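Short chain dehydrogenase (A0QTM2 homolog) (Mycobacterium thermoresistibile, PDB 3SC4) probably catalyses NAD(P)-dependent oxidation or reduction, interconverting alcohol and carbonyl groups as other short-chain dehydrogenases do. Local coordinates at residues F117-Y129 with P165-A177. Sequence-based numbering, arbitrary orientation.
Sequences FDLMNGIQVRGTY and PYMMAKYGMTLCA
Phe117 presents the edge of its ring to Met168, whose CE lies near the ring plane, 3.7 Å from Phe117 CE1; Met168 SD, also at the edge, makes this a Met-aromatic contact. With CG anti to the backbone N (chi1 176°), the ring reaches the other helix although the CB does not aim at it. Tyr166 is also met edge-on in a Met-aromatic contact: Met120 SD stands 4.2 Å from Tyr166 CD1, while one face of that ring carries Lys170 CG, 3.5 Å above the plane and offset toward the rim. At the far end, Cys176 SG touches the edge of Tyr129.

Between these rings Gln124 is a knob among Tyr166, Ala169, Lys170 and Met173. Its amide turns back on its own helix: Gln124 NE2 donates to Met120 O (3.2 Å, 160° at the hydrogen). Met120 O lies close to the Gln124 amide plane, while NE2 comes tilted out of the carbonyl plane, on the face opposite to Gln124 N. The same NE2 rests on Ala169 CB. Gln124 OE1 takes a bond from Ala103 N and only a weak one from Lys170 NZ (3.4 Å), which also donates to Leu150 O. Tyr166 and Lys170 have the spacing of the family's Tyr-x-x-x-Lys signature, so this packing probably borders the active site. Ala169 and Gly172 leave room for Val125, whose CG2 lies 3.5 Å from Ala169 O and against Gly172 CA.

Residues 117-129 and 165-177 run parallel (4°), these segments' axes 7.9 Å apart at closest approach, on one side of the Rossmann sheet. Thr128 and Met173 rest on strand 146-149, Tyr166 and Lys170 on strand 190-195. The second subunit packs against Val125 and Pro165, and its Tyr129 stacks on Phe117.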
loop_
_atom_site.group_PDB
_atom_site.type_symbol
_atom_site.label_atom_id
_atom_site.label_comp_id
_atom_site.label_asym_id
_atom_site.label_seq_id
_atom_site.Cartn_x
_atom_site.Cartn_y
_atom_site.Cartn_z
ATOM N N PHE B 117 -1.730 -7.341 -11.133
ATOM C CA PHE B 117 -1.362 -6.481 -10.016
ATOM C C PHE B 117 -1.863 -5.064 -10.243
ATOM O O PHE B 117 -2.458 -4.486 -9.352
ATOM C CB PHE B 117 0.163 -6.467 -9.826
ATOM C CG PHE B 117 0.626 -5.528 -8.767
ATOM C CD1 PHE B 117 0.845 -5.979 -7.483
ATOM C CD2 PHE B 117 0.834 -4.181 -9.059
ATOM C CE1 PHE B 117 1.264 -5.118 -6.494
ATOM C CE2 PHE B 117 1.254 -3.310 -8.082
ATOM C CZ PHE B 117 1.466 -3.776 -6.789
ATOM N N ASP B 118 -1.605 -4.520 -11.438
ATOM C CA ASP B 118 -1.997 -3.146 -11.771
ATOM C C ASP B 118 -3.495 -2.954 -11.733
ATOM O O ASP B 118 -4.000 -1.900 -11.374
ATOM C CB ASP B 118 -1.502 -2.740 -13.150
ATOM C CG ASP B 118 -0.026 -2.603 -13.208
ATOM O OD1 ASP B 118 0.611 -2.513 -12.145
ATOM O OD2 ASP B 118 0.511 -2.599 -14.326
ATOM N N LEU B 119 -4.234 -3.973 -12.068
ATOM C CA LEU B 119 -5.650 -3.815 -12.018
ATOM C C LEU B 119 -6.085 -3.695 -10.551
ATOM O O LEU B 119 -6.933 -2.846 -10.199
ATOM C CB LEU B 119 -6.280 -4.951 -12.800
ATOM C CG LEU B 119 -7.776 -5.046 -12.791
ATOM C CD1 LEU B 119 -8.241 -5.853 -14.013
ATOM C CD2 LEU B 119 -8.115 -5.703 -11.483
ATOM N N MET B 120 -5.462 -4.474 -9.673
ATOM C CA MET B 120 -5.786 -4.401 -8.243
ATOM C C MET B 120 -5.326 -3.076 -7.581
ATOM O O MET B 120 -6.072 -2.442 -6.846
ATOM C CB MET B 120 -5.163 -5.599 -7.493
ATOM C CG MET B 120 -5.761 -6.947 -7.863
ATOM S SD MET B 120 -5.377 -8.312 -6.740
ATOM C CE MET B 120 -4.025 -8.930 -7.665
ATOM N N ASN B 121 -4.066 -2.721 -7.803
ATOM C CA ASN B 121 -3.483 -1.506 -7.285
ATOM C C ASN B 121 -4.256 -0.336 -7.901
ATOM O O ASN B 121 -4.663 0.606 -7.192
ATOM C CB ASN B 121 -2.004 -1.490 -7.651
ATOM C CG ASN B 121 -1.244 -0.242 -7.153
ATOM O OD1 ASN B 121 -0.892 -0.126 -5.961
ATOM N ND2 ASN B 121 -0.901 0.637 -8.089
ATOM N N GLY B 122 -4.534 -0.424 -9.205
ATOM C CA GLY B 122 -5.191 0.674 -9.917
ATOM C C GLY B 122 -6.549 1.007 -9.357
ATOM O O GLY B 122 -6.835 2.152 -9.024
ATOM N N ILE B 123 -7.392 -0.003 -9.243
ATOM C CA ILE B 123 -8.748 0.239 -8.837
ATOM C C ILE B 123 -8.829 0.562 -7.342
ATOM O O ILE B 123 -9.595 1.426 -6.939
ATOM C CB ILE B 123 -9.643 -0.963 -9.165
ATOM C CG1 ILE B 123 -9.785 -1.096 -10.690
ATOM C CG2 ILE B 123 -10.979 -0.769 -8.554
ATOM C CD1 ILE B 123 -10.518 -2.365 -11.165
ATOM N N GLN B 124 -8.036 -0.105 -6.524
ATOM C CA GLN B 124 -8.224 -0.022 -5.075
ATOM C C GLN B 124 -7.357 1.016 -4.357
ATOM O O GLN B 124 -7.861 1.769 -3.511
ATOM C CB GLN B 124 -8.064 -1.416 -4.428
ATOM C CG GLN B 124 -9.304 -2.264 -4.637
ATOM C CD GLN B 124 -9.116 -3.780 -4.522
ATOM O OE1 GLN B 124 -10.033 -4.481 -4.057
ATOM N NE2 GLN B 124 -7.975 -4.292 -4.985
ATOM N N VAL B 125 -6.066 1.042 -4.654
ATOM C CA VAL B 125 -5.162 1.945 -3.957
ATOM C C VAL B 125 -5.206 3.269 -4.673
ATOM O O VAL B 125 -5.584 4.264 -4.100
ATOM C CB VAL B 125 -3.743 1.432 -3.937
ATOM C CG1 VAL B 125 -2.877 2.359 -3.121
ATOM C CG2 VAL B 125 -3.712 -0.014 -3.399
ATOM N N ARG B 126 -4.876 3.259 -5.948
ATOM C CA ARG B 126 -4.934 4.464 -6.752
ATOM C C ARG B 126 -6.373 4.983 -6.847
ATOM O O ARG B 126 -6.626 6.173 -6.673
ATOM C CB ARG B 126 -4.359 4.187 -8.128
ATOM C CG ARG B 126 -4.143 5.442 -8.950
ATOM C CD ARG B 126 -3.467 5.129 -10.272
ATOM N NE ARG B 126 -3.261 6.298 -11.134
ATOM C CZ ARG B 126 -4.098 6.708 -12.087
ATOM N NH1 ARG B 126 -5.257 6.090 -12.275
ATOM N NH2 ARG B 126 -3.789 7.766 -12.852
ATOM N N GLY B 127 -7.313 4.083 -7.100
ATOM C CA GLY B 127 -8.709 4.462 -7.213
ATOM C C GLY B 127 -9.281 5.101 -5.958
ATOM O O GLY B 127 -9.979 6.130 -6.033
ATOM N N THR B 128 -8.997 4.517 -4.797
ATOM C CA THR B 128 -9.498 5.095 -3.547
ATOM C C THR B 128 -8.911 6.484 -3.342
ATOM O O THR B 128 -9.607 7.389 -2.855
ATOM C CB THR B 128 -9.203 4.191 -2.349
ATOM O OG1 THR B 128 -9.934 2.963 -2.512
ATOM C CG2 THR B 128 -9.585 4.869 -1.021
ATOM N N TYR B 129 -7.645 6.649 -3.731
ATOM C CA TYR B 129 -6.968 7.927 -3.638
ATOM C C TYR B 129 -7.652 8.954 -4.572
ATOM O O TYR B 129 -8.074 10.022 -4.131
ATOM C CB TYR B 129 -5.488 7.751 -3.992
ATOM C CG TYR B 129 -4.650 9.004 -3.832
ATOM C CD1 TYR B 129 -4.094 9.333 -2.608
ATOM C CD2 TYR B 129 -4.407 9.850 -4.900
ATOM C CE1 TYR B 129 -3.321 10.463 -2.460
ATOM C CE2 TYR B 129 -3.648 11.006 -4.747
ATOM C CZ TYR B 129 -3.109 11.293 -3.519
ATOM O OH TYR B 129 -2.360 12.415 -3.330
ATOM N N PRO B 165 -0.154 -9.657 -3.395
ATOM C CA PRO B 165 -0.793 -8.643 -4.237
ATOM C C PRO B 165 -2.080 -8.092 -3.656
ATOM O O PRO B 165 -2.272 -6.873 -3.570
ATOM C CB PRO B 165 -1.080 -9.407 -5.540
ATOM C CG PRO B 165 -0.094 -10.541 -5.516
ATOM C CD PRO B 165 0.031 -10.931 -4.097
ATOM N N TYR B 166 -2.976 -8.975 -3.274
ATOM C CA TYR B 166 -4.273 -8.570 -2.742
ATOM C C TYR B 166 -4.133 -7.889 -1.389
ATOM O O TYR B 166 -4.780 -6.893 -1.152
ATOM C CB TYR B 166 -5.219 -9.781 -2.648
ATOM C CG TYR B 166 -6.645 -9.453 -2.302
ATOM C CD1 TYR B 166 -7.392 -8.609 -3.095
ATOM C CD2 TYR B 166 -7.244 -10.017 -1.198
ATOM C CE1 TYR B 166 -8.732 -8.305 -2.765
ATOM C CE2 TYR B 166 -8.550 -9.735 -0.853
ATOM C CZ TYR B 166 -9.303 -8.865 -1.624
ATOM O OH TYR B 166 -10.623 -8.602 -1.273
ATOM N N MET B 167 -3.290 -8.420 -0.506
ATOM C CA MET B 167 -3.057 -7.778 0.788
ATOM C C MET B 167 -2.518 -6.379 0.577
ATOM O O MET B 167 -2.931 -5.446 1.254
ATOM C CB MET B 167 -2.089 -8.583 1.619
ATOM C CG MET B 167 -1.696 -7.934 2.918
ATOM S SD MET B 167 -0.247 -6.843 2.758
ATOM C CE MET B 167 1.044 -8.007 2.254
ATOM N N MET B 168 -1.595 -6.223 -0.363
ATOM C CA MET B 168 -1.048 -4.882 -0.650
ATOM C C MET B 168 -2.148 -3.890 -1.056
ATOM O O MET B 168 -2.146 -2.723 -0.635
ATOM C CB MET B 168 0.016 -4.936 -1.768
ATOM C CG MET B 168 1.334 -5.438 -1.284
ATOM S SD MET B 168 2.475 -5.722 -2.641
ATOM C CE MET B 168 2.721 -4.031 -3.221
ATOM N N ALA B 169 -3.028 -4.348 -1.933
ATOM C CA ALA B 169 -4.085 -3.520 -2.457
ATOM C C ALA B 169 -5.071 -3.193 -1.342
ATOM O O ALA B 169 -5.410 -2.020 -1.139
ATOM C CB ALA B 169 -4.781 -4.203 -3.647
ATOM N N LYS B 170 -5.510 -4.198 -0.592
ATOM C CA LYS B 170 -6.516 -3.933 0.433
ATOM C C LYS B 170 -5.932 -3.109 1.565
ATOM O O LYS B 170 -6.579 -2.187 2.019
ATOM C CB LYS B 170 -7.170 -5.212 0.993
ATOM C CG LYS B 170 -8.003 -6.042 -0.006
ATOM C CD LYS B 170 -9.019 -5.245 -0.833
ATOM C CE LYS B 170 -10.139 -4.626 0.005
ATOM N NZ LYS B 170 -11.269 -4.119 -0.896
ATOM N N TYR B 171 -4.740 -3.434 2.045
ATOM C CA TYR B 171 -4.120 -2.622 3.080
ATOM C C TYR B 171 -3.835 -1.192 2.585
ATOM O O TYR B 171 -3.943 -0.218 3.341
ATOM C CB TYR B 171 -2.812 -3.268 3.559
ATOM C CG TYR B 171 -2.955 -4.421 4.566
ATOM C CD1 TYR B 171 -4.142 -5.108 4.736
ATOM C CD2 TYR B 171 -1.868 -4.839 5.297
ATOM C CE1 TYR B 171 -4.233 -6.180 5.647
ATOM C CE2 TYR B 171 -1.951 -5.877 6.185
ATOM C CZ TYR B 171 -3.132 -6.553 6.359
ATOM O OH TYR B 171 -3.186 -7.593 7.267
ATOM N N GLY B 172 -3.457 -1.071 1.313
ATOM C CA GLY B 172 -3.239 0.232 0.686
ATOM C C GLY B 172 -4.465 1.122 0.740
ATOM O O GLY B 172 -4.351 2.305 1.044
ATOM N N MET B 173 -5.647 0.537 0.481
ATOM C CA MET B 173 -6.947 1.241 0.623
ATOM C C MET B 173 -7.135 1.709 2.044
ATOM O O MET B 173 -7.500 2.845 2.280
ATOM C CB MET B 173 -8.144 0.334 0.297
ATOM C CG MET B 173 -8.543 0.261 -1.092
ATOM S SD MET B 173 -9.973 -0.817 -1.336
ATOM C CE MET B 173 -11.408 0.241 -1.190
ATOM N N THR B 174 -6.931 0.817 2.994
ATOM C CA THR B 174 -7.077 1.181 4.406
ATOM C C THR B 174 -6.092 2.291 4.781
ATOM O O THR B 174 -6.464 3.305 5.364
ATOM C CB THR B 174 -6.925 -0.078 5.282
ATOM O OG1 THR B 174 -8.067 -0.954 5.061
ATOM C CG2 THR B 174 -6.782 0.284 6.785
ATOM N N LEU B 175 -4.839 2.162 4.388
ATOM C CA LEU B 175 -3.858 3.219 4.700
ATOM C C LEU B 175 -4.251 4.580 4.112
ATOM O O LEU B 175 -4.059 5.634 4.738
ATOM C CB LEU B 175 -2.467 2.809 4.230
ATOM C CG LEU B 175 -1.806 1.708 5.057
ATOM C CD1 LEU B 175 -0.508 1.276 4.397
ATOM C CD2 LEU B 175 -1.560 2.214 6.488
ATOM N N CYS B 176 -4.817 4.561 2.911
ATOM C CA CYS B 176 -5.312 5.788 2.333
ATOM C C CYS B 176 -6.379 6.399 3.251
ATOM O O CYS B 176 -6.329 7.594 3.580
ATOM C CB CYS B 176 -5.873 5.524 0.962
ATOM S SG CYS B 176 -6.324 7.008 0.091
ATOM N N ALA B 177 -7.307 5.570 3.700
ATOM C CA ALA B 177 -8.422 6.018 4.478
ATOM C C ALA B 177 -7.968 6.577 5.814
ATOM O O ALA B 177 -8.524 7.585 6.287
ATOM C CB ALA B 177 -9.393 4.881 4.700
#